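Local structure of MccB protein (Escherichia coli, 6OM4) at residues W35-I38 and I39-A42; W222-K225 and Y226-A230; G324-S327 and D328-K331. The protein uses ATP to adenylate the N-formylated peptide MccA, forming the phosphoramidate (N-P) linkage of the antibiotic microcin C7. One frame throughout, in Å; residues are numbered along the deposited sequence.

Interaction 1: W35-I38 and I39-A42; sequences WENI and IKTA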
loop_
_atom_site.group_PDB
_atom_site.type_symbol
_atom_site.label_atom_id
_atom_site.label_comp_id
_atom_site.label_asym_id
_atom_site.label_seq_id
_atom_site.Cartn_x
_atom_site.Cartn_y
_atom_site.Cartn_z
ATOM N N TRP A 35 34.607 2.283 -6.195
ATOM C CA TRP A 35 33.741 1.073 -6.028
ATOM C C TRP A 35 34.472 0.005 -5.191
ATOM O O TRP A 35 33.898 -0.589 -4.267
ATOM C CB TRP A 35 33.319 0.562 -7.425
ATOM C CG TRP A 35 32.512 -0.701 -7.429
ATOM C CD1 TRP A 35 31.203 -0.868 -7.069
ATOM C CD2 TRP A 35 32.987 -1.983 -7.842
ATOM N NE1 TRP A 35 30.840 -2.179 -7.223
ATOM C CE2 TRP A 35 31.904 -2.878 -7.723
ATOM C CE3 TRP A 35 34.222 -2.460 -8.296
ATOM C CZ2 TRP A 35 32.029 -4.219 -8.072
ATOM C CZ3 TRP A 35 34.337 -3.782 -8.663
ATOM C CH2 TRP A 35 33.255 -4.652 -8.519
ATOM N N GLU A 36 35.757 -0.209 -5.477
ATOM C CA GLU A 36 36.575 -1.200 -4.766
ATOM C C GLU A 36 36.684 -0.789 -3.301
ATOM O O GLU A 36 36.619 -1.632 -2.409
ATOM C CB GLU A 36 37.946 -1.335 -5.449
ATOM C CG GLU A 36 37.853 -1.978 -6.825
ATOM C CD GLU A 36 39.184 -2.103 -7.575
ATOM O OE1 GLU A 36 40.191 -1.534 -7.069
ATOM O OE2 GLU A 36 39.210 -2.720 -8.699
ATOM N N ASN A 37 36.884 0.502 -3.047
ATOM C CA ASN A 37 37.012 0.983 -1.677
ATOM C C ASN A 37 35.676 0.900 -0.924
ATOM O O ASN A 37 35.656 0.636 0.287
ATOM C CB ASN A 37 37.577 2.400 -1.615
ATOM C CG ASN A 37 39.086 2.446 -1.807
ATOM O OD1 ASN A 37 39.806 1.427 -1.645
ATOM N ND2 ASN A 37 39.569 3.625 -2.136
ATOM N N ILE A 38 34.552 1.134 -1.613
ATOM C CA ILE A 38 33.248 0.959 -0.965
ATOM C C ILE A 38 33.094 -0.501 -0.521
ATOM O O ILE A 38 32.570 -0.801 0.551
ATOM C CB ILE A 38 32.108 1.391 -1.906
ATOM C CG1 ILE A 38 32.169 2.897 -2.216
ATOM C CG2 ILE A 38 30.767 0.950 -1.335
ATOM C CD1 ILE A 38 31.344 3.335 -3.429
ATOM N N ILE A 39 33.507 -1.423 -1.391
ATOM C CA ILE A 39 33.420 -2.894 -1.059
ATOM C C ILE A 39 34.255 -3.187 0.181
ATOM O O ILE A 39 33.779 -3.864 1.094
ATOM C CB ILE A 39 33.859 -3.768 -2.236
ATOM C CG1 ILE A 39 32.862 -3.687 -3.391
ATOM C CG2 ILE A 39 34.065 -5.212 -1.789
ATOM C CD1 ILE A 39 33.409 -4.117 -4.723
ATOM N N LYS A 40 35.497 -2.671 0.223
ATOM C CA LYS A 40 36.387 -2.934 1.367
ATOM C C LYS A 40 35.776 -2.358 2.647
ATOM O O LYS A 40 35.832 -2.995 3.702
ATOM C CB LYS A 40 37.781 -2.335 1.132
ATOM C CG LYS A 40 38.606 -2.987 0.027
ATOM C CD LYS A 40 39.852 -2.138 -0.288
ATOM C CE LYS A 40 40.951 -2.914 -0.973
ATOM N NZ LYS A 40 42.222 -2.144 -1.019
ATOM N N THR A 41 35.158 -1.176 2.555
ATOM C CA THR A 41 34.508 -0.546 3.686
ATOM C C THR A 41 33.307 -1.393 4.145
ATOM O O THR A 41 33.162 -1.699 5.331
ATOM C CB THR A 41 34.107 0.902 3.371
ATOM O OG1 THR A 41 35.301 1.609 3.021
ATOM C CG2 THR A 41 33.417 1.623 4.512
ATOM N N ALA A 42 32.456 -1.776 3.203
ATOM C CA ALA A 42 31.262 -2.555 3.451
ATOM C C ALA A 42 31.618 -3.830 4.220
ATOM O O ALA A 42 30.955 -4.202 5.241
ATOM C CB ALA A 42 30.595 -2.884 2.149
#

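Interaction 2: W222-K225 and Y226-A230; sequences WVNK and YCVRA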
loop_
_atom_site.group_PDB
_atom_site.type_symbol
_atom_site.label_atom_id
_atom_site.label_comp_id
_atom_site.label_asym_id
_atom_site.label_seq_id
_atom_site.Cartn_x
_atom_site.Cartn_y
_atom_site.Cartn_z
ATOM N N TRP A 222 -20.171 9.170 -1.003
ATOM C CA TRP A 222 -20.701 9.033 0.333
ATOM C C TRP A 222 -19.570 8.817 1.342
ATOM O O TRP A 222 -19.562 9.401 2.448
ATOM C CB TRP A 222 -21.656 7.852 0.441
ATOM C CG TRP A 222 -22.929 7.995 -0.310
ATOM C CD1 TRP A 222 -23.463 9.131 -0.853
ATOM C CD2 TRP A 222 -23.878 6.938 -0.535
ATOM N NE1 TRP A 222 -24.698 8.843 -1.383
ATOM C CE2 TRP A 222 -24.940 7.499 -1.266
ATOM C CE3 TRP A 222 -23.909 5.571 -0.215
ATOM C CZ2 TRP A 222 -26.049 6.739 -1.655
ATOM C CZ3 TRP A 222 -24.981 4.815 -0.641
ATOM C CH2 TRP A 222 -26.041 5.400 -1.339
ATOM N N VAL A 223 -18.691 7.858 1.011
ATOM C CA VAL A 223 -17.597 7.493 1.945
ATOM C C VAL A 223 -16.721 8.722 2.216
ATOM O O VAL A 223 -16.359 9.017 3.313
ATOM C CB VAL A 223 -16.783 6.312 1.380
ATOM C CG1 VAL A 223 -15.547 6.077 2.229
ATOM C CG2 VAL A 223 -17.619 5.046 1.280
ATOM N N ASN A 224 -16.379 9.425 1.152
ATOM C CA ASN A 224 -15.543 10.578 1.205
ATOM C C ASN A 224 -16.167 11.599 2.169
ATOM O O ASN A 224 -15.506 12.075 3.090
ATOM C CB ASN A 224 -15.339 11.138 -0.194
ATOM C CG ASN A 224 -14.510 12.407 -0.201
ATOM O OD1 ASN A 224 -15.025 13.528 -0.380
ATOM N ND2 ASN A 224 -13.245 12.238 0.062
ATOM N N LYS A 225 -17.444 11.942 1.944
ATOM C CA LYS A 225 -18.120 12.966 2.769
ATOM C C LYS A 225 -18.154 12.516 4.231
ATOM O O LYS A 225 -17.784 13.306 5.132
ATOM C CB LYS A 225 -19.511 13.282 2.199
ATOM C CG LYS A 225 -20.464 13.994 3.159
ATOM C CD LYS A 225 -21.735 14.536 2.507
ATOM C CE LYS A 225 -21.460 15.684 1.543
ATOM N NZ LYS A 225 -22.658 16.539 1.302
ATOM N N TYR A 226 -18.535 11.251 4.467
ATOM C CA TYR A 226 -18.620 10.698 5.799
ATOM C C TYR A 226 -17.267 10.774 6.494
ATOM O O TYR A 226 -17.206 11.160 7.670
ATOM C CB TYR A 226 -19.117 9.253 5.814
ATOM C CG TYR A 226 -19.215 8.652 7.193
ATOM C CD1 TYR A 226 -18.138 8.037 7.782
ATOM C CD2 TYR A 226 -20.374 8.769 7.945
ATOM C CE1 TYR A 226 -18.198 7.512 9.060
ATOM C CE2 TYR A 226 -20.464 8.221 9.214
ATOM C CZ TYR A 226 -19.357 7.651 9.802
ATOM O OH TYR A 226 -19.463 7.096 11.052
ATOM N N CYS A 227 -16.179 10.417 5.771
ATOM C CA CYS A 227 -14.840 10.330 6.385
ATOM C C CYS A 227 -14.286 11.723 6.682
ATOM O O CYS A 227 -13.649 11.913 7.706
ATOM C CB CYS A 227 -13.859 9.545 5.516
ATOM S SG CYS A 227 -14.158 7.762 5.678
ATOM N N VAL A 228 -14.587 12.683 5.826
ATOM C CA VAL A 228 -14.233 14.082 6.127
ATOM C C VAL A 228 -14.947 14.498 7.422
ATOM O O VAL A 228 -14.330 15.118 8.324
ATOM C CB VAL A 228 -14.601 15.009 4.953
ATOM C CG1 VAL A 228 -14.487 16.460 5.357
ATOM C CG2 VAL A 228 -13.744 14.764 3.717
ATOM N N ARG A 229 -16.257 14.233 7.495
ATOM C CA ARG A 229 -17.047 14.668 8.673
ATOM C C ARG A 229 -16.591 13.927 9.938
ATOM O O ARG A 229 -16.602 14.484 11.048
ATOM C CB ARG A 229 -18.550 14.457 8.450
ATOM C CG ARG A 229 -19.170 15.382 7.406
ATOM C CD ARG A 229 -20.651 15.155 7.075
ATOM N NE ARG A 229 -21.184 16.247 6.237
ATOM C CZ ARG A 229 -22.479 16.584 6.106
ATOM N NH1 ARG A 229 -23.424 15.874 6.700
ATOM N NH2 ARG A 229 -22.824 17.637 5.379
ATOM N N ALA A 230 -16.226 12.652 9.793
ATOM C CA ALA A 230 -15.858 11.788 10.957
ATOM C C ALA A 230 -14.357 11.811 11.316
ATOM O O ALA A 230 -13.969 11.096 12.231
ATOM C CB ALA A 230 -16.258 10.369 10.653
#

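Interaction 3: G324-S327 and D328-K331; sequences GIWS and DEIK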
loop_
_atom_site.group_PDB
_atom_site.type_symbol
_atom_site.label_atom_id
_atom_site.label_comp_id
_atom_site.label_asym_id
_atom_site.label_seq_id
_atom_site.Cartn_x
_atom_site.Cartn_y
_atom_site.Cartn_z
ATOM N N GLY A 324 -3.275 5.670 -11.674
ATOM C CA GLY A 324 -3.634 4.606 -12.612
ATOM C C GLY A 324 -2.398 3.945 -13.173
ATOM O O GLY A 324 -1.453 4.631 -13.640
ATOM N N ILE A 325 -2.456 2.604 -13.270
ATOM C CA ILE A 325 -1.483 1.814 -13.926
ATOM C C ILE A 325 -2.180 1.058 -15.066
ATOM O O ILE A 325 -3.078 0.253 -14.817
ATOM C CB ILE A 325 -0.801 0.828 -12.958
ATOM C CG1 ILE A 325 -0.185 1.537 -11.756
ATOM C CG2 ILE A 325 0.223 -0.019 -13.713
ATOM C CD1 ILE A 325 -1.124 1.652 -10.591
ATOM N N TRP A 326 -1.774 1.344 -16.301
ATOM C CA TRP A 326 -2.369 0.750 -17.483
ATOM C C TRP A 326 -1.894 -0.694 -17.577
ATOM O O TRP A 326 -0.804 -1.011 -17.106
ATOM C CB TRP A 326 -2.035 1.571 -18.743
ATOM C CG TRP A 326 -2.949 2.734 -19.053
ATOM C CD1 TRP A 326 -3.657 2.912 -20.207
ATOM C CD2 TRP A 326 -3.215 3.919 -18.268
ATOM N NE1 TRP A 326 -4.360 4.087 -20.183
ATOM C CE2 TRP A 326 -4.110 4.729 -19.002
ATOM C CE3 TRP A 326 -2.827 4.359 -16.994
ATOM C CZ2 TRP A 326 -4.594 5.941 -18.519
ATOM C CZ3 TRP A 326 -3.305 5.561 -16.516
ATOM C CH2 TRP A 326 -4.196 6.325 -17.261
ATOM N N SER A 327 -2.702 -1.575 -18.178
ATOM C CA SER A 327 -2.261 -2.941 -18.375
ATOM C C SER A 327 -2.079 -3.221 -19.871
ATOM O O SER A 327 -1.476 -4.224 -20.206
ATOM C CB SER A 327 -3.184 -3.947 -17.715
ATOM O OG SER A 327 -4.485 -3.888 -18.285
ATOM N N ASP A 328 -2.584 -2.355 -20.769
ATOM C CA ASP A 328 -2.381 -2.673 -22.206
ATOM C C ASP A 328 -1.291 -1.817 -22.833
ATOM O O ASP A 328 -0.981 -1.985 -24.001
ATOM C CB ASP A 328 -3.650 -2.605 -23.037
ATOM C CG ASP A 328 -4.438 -1.326 -22.914
ATOM O OD1 ASP A 328 -3.834 -0.248 -22.659
ATOM O OD2 ASP A 328 -5.684 -1.455 -22.991
ATOM N N GLU A 329 -0.677 -0.966 -22.021
ATOM C CA GLU A 329 0.546 -0.290 -22.409
ATOM C C GLU A 329 1.310 0.069 -21.130
ATOM O O GLU A 329 0.784 -0.061 -20.028
ATOM C CB GLU A 329 0.240 0.943 -23.249
ATOM C CG GLU A 329 -0.680 1.940 -22.574
ATOM C CD GLU A 329 -1.115 3.062 -23.514
ATOM O OE1 GLU A 329 -0.318 3.425 -24.398
ATOM O OE2 GLU A 329 -2.239 3.567 -23.361
ATOM N N ILE A 330 2.564 0.478 -21.302
ATOM C CA ILE A 330 3.411 0.848 -20.193
ATOM C C ILE A 330 3.072 2.301 -19.817
ATOM O O ILE A 330 3.404 3.231 -20.556
ATOM C CB ILE A 330 4.903 0.734 -20.563
ATOM C CG1 ILE A 330 5.311 -0.674 -20.996
ATOM C CG2 ILE A 330 5.760 1.266 -19.440
ATOM C CD1 ILE A 330 5.456 -1.610 -19.874
ATOM N N LYS A 331 2.400 2.503 -18.682
ATOM C CA LYS A 331 1.953 3.841 -18.308
ATOM C C LYS A 331 1.505 3.861 -16.857
ATOM O O LYS A 331 0.693 3.017 -16.465
ATOM C CB LYS A 331 0.791 4.290 -19.199
ATOM C CG LYS A 331 0.248 5.675 -18.901
ATOM C CD LYS A 331 -0.761 6.135 -19.943
ATOM C CE LYS A 331 -1.258 7.533 -19.653
ATOM N NZ LYS A 331 -2.071 8.047 -20.781
HETATM O O HOH W 1 1.795 0.123 -17.319
HETATM O O HOH W 2 -4.904 -0.331 -19.716
#

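Interaction 1: W35-I38 and I39-A42
W35 and I39 meet one helical turn apart on helix 32-43, in the small N-terminal part of the chain, where the helix packs against the antiparallel strands 11-14 and 17-20. The isoleucine places its terminal methyl, CD1, on one face of the indole, 3.6 Å from the centroid of the W35 six-membered ring and 11° off the ring normal, which defines a CH-pi contact over the centre of the ring, not at its rim. W35 holds CG anti to its backbone N, while in I39 CG1 lies beside its own N (chi1 -69°) and the extended chi2 (160°) carries CD1 out over the indole. The two side chains cross at a slant, and CD1 of I39 also lies 3.6 Å from W35 O. Elsewhere W35 packs against I11, R13 and V20, and its NE1 makes a weak hydrogen bond to L19 O, so the ring joins this helix to both of those strands.

Round the helix, N37 and K40 pass each other obliquely, with N37 OD1 3.8 Å from K40 CD, a van der Waals approach to an aliphatic carbon. I38 and T41 occupy a more buried side, where both touch C68 of helix 62-74 and T41 also touches F65. I38 O takes the amide of A42 at a distance of 2.8 Å from A42 N.

The backbone oxygen of N37 is gripped twice by T41. T41 N donates to N37 O over 2.9 Å, and the buried hydroxyl T41 OG1 donates to N37 O over 2.9 Å as well, the two donors reaching the oxygen from opposite faces of its carbonyl plane.

Interaction 2: W222-K225 and Y226-A230
Helix 219-230 is the crossover of a beta-alpha-beta unit in the Rossmann-like ThiF domain, linking parallel strands 208-211 and 234-240, and its turns bring V223 against C227 and K225 alongside R229. V223 and C227 form the part turned to the sheet: V223 CG1 lies 4.1 Å from C227 SG, and the same sulfur is 3.5 Å from V223 O. With SG beside its backbone N (chi1 -78°), C227 leans back over the preceding turn. Outside the pair, V223 rests on V211 and C227 on W209, so both reach strand 208-211.

Other flanks of the helix serve different neighbours. N224 is buried, and the nearest atoms of its side chain and that of C257 are about 3 Å apart. On the same count, the V228 side chain comes within about 4 Å of that of C346. C257 and C346 belong to the four-cysteine zinc site, which therefore packs directly on this helix. Y226 instead leads away to H201, with which it makes an edge-to-face ring contact.

The backbone is regular, each donor bonding four residues back; C227 N, for example, donates to V223 O over 2.8 Å.

K225 and R229 run side by side and point the same way. The lysine's methylenes meet the inner end of the arginine's guanidinium, K225 CG standing 3.9 Å from R229 NE. The two positive ends would be expected to repel one another mildly, since K225 NZ is 4.2 Å from R229 NH2. Nearer the chain, K225 CD sits 4.1 Å above the plane of the R229 guanidinium, displaced toward the rim of that flat group.

Interaction 3: G324-S327 and D328-K331
The K331 side chain lies extended along one face of the W326 indole, both pointing the same way, and this is the dense half of the contact. K331 CD stands 3.8 Å from the centroid of the W326 six-membered ring, 16° off its normal, a CH-pi contact over the face. Farther out, K331 NZ is 4.5 Å from the same centroid, giving an off-centre cation-pi interaction. E329 runs alongside as well, its OE2 3.5 Å from W326 CD1, with the carboxylate and ring planes 69° apart. The ring also packs on a modified side chain of the bound peptide.

Beneath the side chains, the backbone closes a beta-hairpin between antiparallel strands 321-326 and 332-336: W326 N donates to K331 O over 3.0 Å, at 168° about the hydrogen. On the return side of this pair a water intervenes, accepting from K331 N at 2.8 Å and hydrogen-bonded to W326 O.

The turn at S327 and D328 is looser and exposed. A second water accepts from S327 N and bonds weakly to D328 OD1, while S327 OG is fixed by a hydrogen bond to D242 O.

How the interactions relate
Along the chain the three contacts follow in series. Interaction 1 stands apart in the N-terminal part, on helix 32-43, its centre about 53 Å from that of interaction 2 and about 39 Å from that of interaction 3. Interactions 2 and 3 both belong to the ThiF region and its mixed eight-stranded sheet: helix 219-230 packs on parallel strand 208-211, whereas 324-331 links the last two antiparallel strands, 321-326 and 332-336. Their centres are about 30 Å apart, their nearest atoms about 17 Å. None of the three touches another. Interactions 1 and 2 lie on opposite sides of the chain's centre, and only interactions 2 and 3 share a sheet.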